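Local coordinates for ORC1-type DNA replication protein 2 (Aeropyrum pernix, PDB 1W5T) that binds DNA and ATP and takes part in regulating DNA replication, as a Cdc6/Orc-family AAA+ ATPase with a C-terminal winged-helix domain, at residues A[95-98]-A[102-105]; A[68-73]-A[89-94]. All coordinates share one frame; numbering follows the deposited sequence.

Interaction 1 of 2, residues A[95-98]-A[102-105]; sequences FNAP and TILS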
ATOM      1  N   PHE A  95       0.110  -8.484   8.677  1.00 34.27           N
ATOM      2  CA  PHE A  95       0.670  -7.854   9.878  1.00 37.34           C
ATOM      3  C   PHE A  95       0.058  -8.470  11.149  1.00 38.87           C
ATOM      4  O   PHE A  95       0.731  -8.626  12.196  1.00 39.51           O
ATOM      5  CB  PHE A  95       0.306  -6.365   9.910  1.00 38.01           C
ATOM      6  CG  PHE A  95       1.348  -5.452   9.344  1.00 39.89           C
ATOM      7  CD1 PHE A  95       2.617  -5.916   9.027  1.00 41.71           C
ATOM      8  CD2 PHE A  95       1.039  -4.106   9.115  1.00 43.12           C
ATOM      9  CE1 PHE A  95       3.582  -5.050   8.484  1.00 44.11           C
ATOM     10  CE2 PHE A  95       1.998  -3.212   8.580  1.00 44.72           C
ATOM     11  CZ  PHE A  95       3.276  -3.688   8.264  1.00 44.20           C
ATOM     12  N   ASN A  96      -1.232  -8.800  11.042  1.00 40.28           N
ATOM     13  CA  ASN A  96      -2.058  -9.260  12.155  1.00 41.60           C
ATOM     14  C   ASN A  96      -1.985 -10.785  12.405  1.00 42.00           C
ATOM     15  O   ASN A  96      -2.852 -11.336  13.115  1.00 41.86           O
ATOM     16  CB  ASN A  96      -3.521  -8.799  11.938  1.00 42.01           C
ATOM     17  CG  ASN A  96      -3.699  -7.270  12.072  1.00 44.22           C
ATOM     18  OD1 ASN A  96      -4.406  -6.795  12.962  1.00 47.45           O
ATOM     19  ND2 ASN A  96      -3.067  -6.501  11.171  1.00 45.79           N
ATOM     20  N   ALA A  97      -0.923 -11.431  11.871  1.00 42.17           N
ATOM     21  CA  ALA A  97      -0.761 -12.898  11.827  1.00 41.69           C
ATOM     22  C   ALA A  97       0.690 -13.414  11.658  1.00 41.29           C
ATOM     23  O   ALA A  97       1.147 -13.570  10.532  1.00 41.21           O
ATOM     24  CB  ALA A  97      -1.638 -13.469  10.701  1.00 41.75           C
ATOM     25  N   PRO A  98       1.392 -13.701  12.763  1.00 41.19           N
ATOM     26  CA  PRO A  98       2.762 -14.269  12.718  1.00 40.66           C
ATOM     27  C   PRO A  98       3.004 -15.501  11.832  1.00 39.71           C
ATOM     28  O   PRO A  98       4.017 -15.506  11.143  1.00 40.80           O
ATOM     29  CB  PRO A  98       3.045 -14.653  14.187  1.00 40.84           C
ATOM     30  CG  PRO A  98       1.691 -14.574  14.873  1.00 41.27           C
ATOM     31  CD  PRO A  98       0.962 -13.452  14.154  1.00 40.84           C
ATOM     32  N   THR A 102      -2.015 -19.102  11.791  1.00 22.27           N
ATOM     33  CA  THR A 102      -2.897 -17.997  12.157  1.00 22.29           C
ATOM     34  C   THR A 102      -3.610 -17.409  10.931  1.00 21.31           C
ATOM     35  O   THR A 102      -4.801 -17.189  10.984  1.00 21.48           O
ATOM     36  CB  THR A 102      -2.135 -16.888  12.966  1.00 22.78           C
ATOM     37  OG1 THR A 102      -1.536 -17.467  14.131  1.00 23.76           O
ATOM     38  CG2 THR A 102      -3.095 -15.860  13.567  1.00 22.27           C
ATOM     39  N   ILE A 103      -2.886 -17.192   9.839  1.00 20.59           N
ATOM     40  CA  ILE A 103      -3.486 -16.758   8.564  1.00 20.41           C
ATOM     41  C   ILE A 103      -4.687 -17.646   8.175  1.00 19.52           C
ATOM     42  O   ILE A 103      -5.801 -17.156   7.913  1.00 17.81           O
ATOM     43  CB  ILE A 103      -2.385 -16.668   7.444  1.00 20.83           C
ATOM     44  CG1 ILE A 103      -1.494 -15.442   7.697  1.00 20.99           C
ATOM     45  CG2 ILE A 103      -3.004 -16.595   6.030  1.00 20.52           C
ATOM     46  CD1 ILE A 103      -0.054 -15.574   7.247  1.00 21.98           C
ATOM     47  N   LEU A 104      -4.450 -18.960   8.234  1.00 19.02           N
ATOM     48  CA  LEU A 104      -5.457 -19.951   7.917  1.00 18.84           C
ATOM     49  C   LEU A 104      -6.677 -19.940   8.830  1.00 18.27           C
ATOM     50  O   LEU A 104      -7.821 -20.075   8.368  1.00 17.80           O
ATOM     51  CB  LEU A 104      -4.848 -21.343   7.878  1.00 19.04           C
ATOM     52  CG  LEU A 104      -3.946 -21.614   6.688  1.00 21.21           C
ATOM     53  CD1 LEU A 104      -3.611 -23.074   6.786  1.00 25.88           C
ATOM     54  CD2 LEU A 104      -4.558 -21.302   5.351  1.00 19.98           C
ATOM     55  N   SER A 105      -6.471 -19.763  10.120  1.00 17.75           N
ATOM     56  CA  SER A 105      -7.647 -19.825  10.988  1.00 17.83           C
ATOM     57  C   SER A 105      -8.460 -18.543  10.834  1.00 16.96           C
ATOM     58  O   SER A 105      -9.686 -18.543  10.944  1.00 16.65           O
ATOM     59  CB  SER A 105      -7.263 -20.129  12.435  1.00 17.91           C
ATOM     60  OG  SER A 105      -6.471 -19.082  12.957  1.00 21.78           O
TER

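Interaction 2 of 2, residues A[68-73]-A[89-94]; sequences LAKFTV and QAYVNA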
ATOM      1  N   LEU A  68      -8.720  -1.170  -3.785  1.00 12.80           N
ATOM      2  CA  LEU A  68      -8.772  -1.874  -5.069  1.00 12.67           C
ATOM      3  C   LEU A  68      -8.954  -3.365  -4.864  1.00 12.08           C
ATOM      4  O   LEU A  68      -9.734  -3.996  -5.569  1.00 12.94           O
ATOM      5  CB  LEU A  68      -7.484  -1.662  -5.874  1.00 12.73           C
ATOM      6  CG  LEU A  68      -7.468  -2.291  -7.287  1.00 14.81           C
ATOM      7  CD1 LEU A  68      -8.698  -1.867  -8.129  1.00 10.75           C
ATOM      8  CD2 LEU A  68      -6.127  -1.994  -8.020  1.00 14.53           C
ATOM      9  N   ALA A  69      -8.221  -3.941  -3.917  1.00 11.55           N
ATOM     10  CA  ALA A  69      -8.255  -5.384  -3.758  1.00 11.77           C
ATOM     11  C   ALA A  69      -9.647  -5.799  -3.278  1.00 12.19           C
ATOM     12  O   ALA A  69     -10.219  -6.747  -3.802  1.00 12.09           O
ATOM     13  CB  ALA A  69      -7.150  -5.855  -2.776  1.00 11.74           C
ATOM     14  N   LYS A  70     -10.207  -5.070  -2.307  1.00 11.93           N
ATOM     15  CA  LYS A  70     -11.498  -5.468  -1.782  1.00 12.74           C
ATOM     16  C   LYS A  70     -12.583  -5.177  -2.763  1.00 12.89           C
ATOM     17  O   LYS A  70     -13.483  -5.981  -2.920  1.00 13.08           O
ATOM     18  CB  LYS A  70     -11.838  -4.805  -0.472  1.00 13.13           C
ATOM     19  CG  LYS A  70     -11.062  -5.281   0.681  1.00 14.76           C
ATOM     20  CD  LYS A  70     -11.364  -4.371   1.859  1.00 17.56           C
ATOM     21  CE  LYS A  70     -11.134  -5.105   3.163  1.00 19.15           C
ATOM     22  NZ  LYS A  70     -11.044  -4.095   4.231  1.00 22.49           N
ATOM     23  N   PHE A  71     -12.502  -4.052  -3.454  1.00 12.73           N
ATOM     24  CA  PHE A  71     -13.524  -3.771  -4.440  1.00 13.04           C
ATOM     25  C   PHE A  71     -13.550  -4.849  -5.525  1.00 13.50           C
ATOM     26  O   PHE A  71     -14.621  -5.247  -5.939  1.00 13.38           O
ATOM     27  CB  PHE A  71     -13.350  -2.373  -5.042  1.00 12.41           C
ATOM     28  CG  PHE A  71     -14.398  -2.022  -6.060  1.00 12.00           C
ATOM     29  CD1 PHE A  71     -15.600  -1.462  -5.665  1.00 10.86           C
ATOM     30  CD2 PHE A  71     -14.154  -2.204  -7.440  1.00 12.32           C
ATOM     31  CE1 PHE A  71     -16.580  -1.124  -6.621  1.00 11.46           C
ATOM     32  CE2 PHE A  71     -15.109  -1.831  -8.406  1.00 11.50           C
ATOM     33  CZ  PHE A  71     -16.339  -1.328  -7.993  1.00 11.80           C
ATOM     34  N   THR A  72     -12.367  -5.295  -5.972  1.00 13.68           N
ATOM     35  CA  THR A  72     -12.233  -6.252  -7.069  1.00 13.71           C
ATOM     36  C   THR A  72     -12.898  -7.597  -6.744  1.00 14.71           C
ATOM     37  O   THR A  72     -13.632  -8.190  -7.565  1.00 14.43           O
ATOM     38  CB  THR A  72     -10.745  -6.472  -7.318  1.00 13.58           C
ATOM     39  OG1 THR A  72     -10.222  -5.303  -7.934  1.00 11.72           O
ATOM     40  CG2 THR A  72     -10.531  -7.552  -8.333  1.00 13.01           C
ATOM     41  N   VAL A  73     -12.612  -8.068  -5.533  1.00 14.91           N
ATOM     42  CA  VAL A  73     -13.121  -9.320  -5.062  1.00 16.01           C
ATOM     43  C   VAL A  73     -14.646  -9.216  -4.958  1.00 17.09           C
ATOM     44  O   VAL A  73     -15.392 -10.149  -5.335  1.00 17.03           O
ATOM     45  CB  VAL A  73     -12.449  -9.696  -3.720  1.00 16.23           C
ATOM     46  CG1 VAL A  73     -13.179 -10.845  -3.058  1.00 15.39           C
ATOM     47  CG2 VAL A  73     -10.946 -10.044  -3.982  1.00 14.48           C
ATOM     48  N   GLN A  89     -15.389 -14.408  -0.027  1.00 15.37           N
ATOM     49  CA  GLN A  89     -14.277 -13.471   0.055  1.00 15.62           C
ATOM     50  C   GLN A  89     -13.638 -13.614   1.428  1.00 15.43           C
ATOM     51  O   GLN A  89     -14.324 -13.742   2.429  1.00 15.02           O
ATOM     52  CB  GLN A  89     -14.790 -12.049  -0.183  1.00 16.57           C
ATOM     53  CG  GLN A  89     -15.932 -11.971  -1.272  1.00 19.45           C
ATOM     54  CD  GLN A  89     -16.705 -10.634  -1.342  1.00 24.82           C
ATOM     55  OE1 GLN A  89     -16.116  -9.551  -1.381  1.00 28.67           O
ATOM     56  NE2 GLN A  89     -18.026 -10.725  -1.410  1.00 25.56           N
ATOM     57  N   ALA A  90     -12.319 -13.638   1.498  1.00 14.26           N
ATOM     58  CA  ALA A  90     -11.744 -13.635   2.814  1.00 14.50           C
ATOM     59  C   ALA A  90     -10.652 -12.622   2.748  1.00 14.37           C
ATOM     60  O   ALA A  90      -9.953 -12.549   1.745  1.00 14.84           O
ATOM     61  CB  ALA A  90     -11.208 -15.026   3.238  1.00 13.76           C
ATOM     62  N   TYR A  91     -10.520 -11.840   3.811  1.00 13.59           N
ATOM     63  CA  TYR A  91      -9.550 -10.772   3.857  1.00 13.40           C
ATOM     64  C   TYR A  91      -8.639 -10.977   5.045  1.00 14.28           C
ATOM     65  O   TYR A  91      -9.076 -11.118   6.167  1.00 14.25           O
ATOM     66  CB  TYR A  91     -10.210  -9.377   3.891  1.00 12.74           C
ATOM     67  CG  TYR A  91      -9.195  -8.269   4.028  1.00 10.72           C
ATOM     68  CD1 TYR A  91      -8.472  -7.787   2.911  1.00  8.92           C
ATOM     69  CD2 TYR A  91      -8.925  -7.747   5.262  1.00  7.62           C
ATOM     70  CE1 TYR A  91      -7.498  -6.769   3.066  1.00  9.61           C
ATOM     71  CE2 TYR A  91      -7.950  -6.799   5.450  1.00  9.92           C
ATOM     72  CZ  TYR A  91      -7.253  -6.287   4.372  1.00 11.05           C
ATOM     73  OH  TYR A  91      -6.340  -5.317   4.643  1.00  9.15           O
ATOM     74  N   VAL A  92      -7.352 -11.025   4.784  1.00 15.20           N
ATOM     75  CA  VAL A  92      -6.391 -11.145   5.852  1.00 16.71           C
ATOM     76  C   VAL A  92      -5.298 -10.123   5.709  1.00 17.64           C
ATOM     77  O   VAL A  92      -4.640 -10.054   4.676  1.00 15.90           O
ATOM     78  CB  VAL A  92      -5.716 -12.550   5.834  1.00 17.35           C
ATOM     79  CG1 VAL A  92      -4.865 -12.743   7.076  1.00 15.14           C
ATOM     80  CG2 VAL A  92      -6.805 -13.660   5.681  1.00 17.04           C
ATOM     81  N   ASN A  93      -5.128  -9.334   6.766  1.00 19.46           N
ATOM     82  CA  ASN A  93      -3.991  -8.459   6.905  1.00 21.73           C
ATOM     83  C   ASN A  93      -2.853  -9.206   7.632  1.00 23.83           C
ATOM     84  O   ASN A  93      -2.960  -9.498   8.827  1.00 23.77           O
ATOM     85  CB  ASN A  93      -4.370  -7.223   7.703  1.00 21.13           C
ATOM     86  CG  ASN A  93      -3.277  -6.177   7.673  1.00 22.17           C
ATOM     87  OD1 ASN A  93      -2.083  -6.521   7.650  1.00 21.39           O
ATOM     88  ND2 ASN A  93      -3.668  -4.897   7.608  1.00 21.32           N
ATOM     89  N   ALA A  94      -1.768  -9.477   6.914  1.00 25.99           N
ATOM     90  CA  ALA A  94      -0.737 -10.385   7.393  1.00 28.91           C
ATOM     91  C   ALA A  94       0.200  -9.795   8.450  1.00 31.39           C
ATOM     92  O   ALA A  94       0.993 -10.521   9.046  1.00 31.53           O
ATOM     93  CB  ALA A  94       0.049 -10.931   6.235  1.00 28.84           C
TER

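Interaction 1 of 2, residues A[95-98]-A[102-105]
Ala97 meets Thr102 and Ile103 where the loop after strand 87-93 turns into helix 100-111, and its methyl group does most of the touching. Ala97 CB points at the first turn of the helix and lies 3.6 Å from Ile103 CG1, the closest approach between the two segments. On the Thr102 side the same methyl stands 4.0 Å from Thr102 CG2, so successive residues of the helix both meet it, the threonine through CB as well as CG2. The isoleucine reaches it through its longer branch: CG1 sits beside the backbone N (chi1 -73°), and the chain then carries CD1 to 4.0 Å from Ala97 O. Thr102 divides its two branches by chemistry. CG2, opposite the backbone N, goes to the alanine, whereas OG1 is hydrogen-bonded to Asn99 OD1 and comes no nearer to Pro98 CG than 4.4 Å. No hydrogen bond joins the segments; 161 Å² is buried in all, mostly by carbon-carbon contact. Within the helix, Ser105 OG donates to Thr102 O at 3.2 Å, tilted 26° from the carbonyl plane. Around this turn, Ile103 also touches Met150 of helix 148-151, and Leu104 packs against Ala122, Ile125 and Leu126 of helix 122-136.

Interaction 2 of 2, residues A[68-73]-A[89-94]
In the P-loop AAA+ domain, helix 65-82, which begins at the Walker A lysine and threonine, packs here on strand 87-93, an outermost strand of the five-stranded parallel sheet. Two pairs share the contact about equally, the first Lys70 with Tyr91. The lysine chain, extended beyond CG, runs roughly perpendicular to the tyrosine side chain and lays CE over the ring centre, 3.7 Å above its plane. Lys70 NZ is 4.3 Å from the Tyr91 ring centroid and only 9° off the ring normal, which makes a cation-pi contact; CE adds a CH-pi contact over the same face. Tyr91 CB points toward the helix, and with CG anti to the backbone N (chi1 176°) the ring lies under the lysine chain; its OH is hydrogen-bonded to Asp145 OD2. One turn along, Val73 CG1 rests on the aliphatic part of Gln89, 3.5 Å from Gln89 CG, the two side chains antiparallel, and Gln89 OE1 also lies 3.6 Å from Val73 CG1. A leucine at Tyr91 would probably cost the lysine its aromatic face and leave Asp145 without this hydroxyl partner. Because the Tyr91 side chain lies about 4 Å from that of the ATP-binding Thr66 and about 6 Å from the bound magnesium ion, the ring forms part of the surroundings of the nucleotide site, where the electron-rich face is likely to stabilise the ammonium charge.

In the fold
Both interactions belong to the AAA domain and follow in series along the chain, with centres 15 Å apart. Interaction 2 sets helix 65-82 against strand 87-93; interaction 1 folds the loop leaving that strand onto helix 100-111. They touch where Ile103 O lies 4.3 Å from Val92 CG2. Each is partly buried, without hydrogen bonds across its segments: in interaction 1 buried Ala97 meets buried Ile103, with exposed Pro98 at the margin, and in interaction 2 buried Val73 meets exposed Gln89. Their chemistry differs with location: 95-98/102-105, away from the annotated sites, relies on small aliphatic contacts, whereas 68-73/89-94, close to the bound nucleotide, combines aliphatic packing with a charged group over an aromatic face.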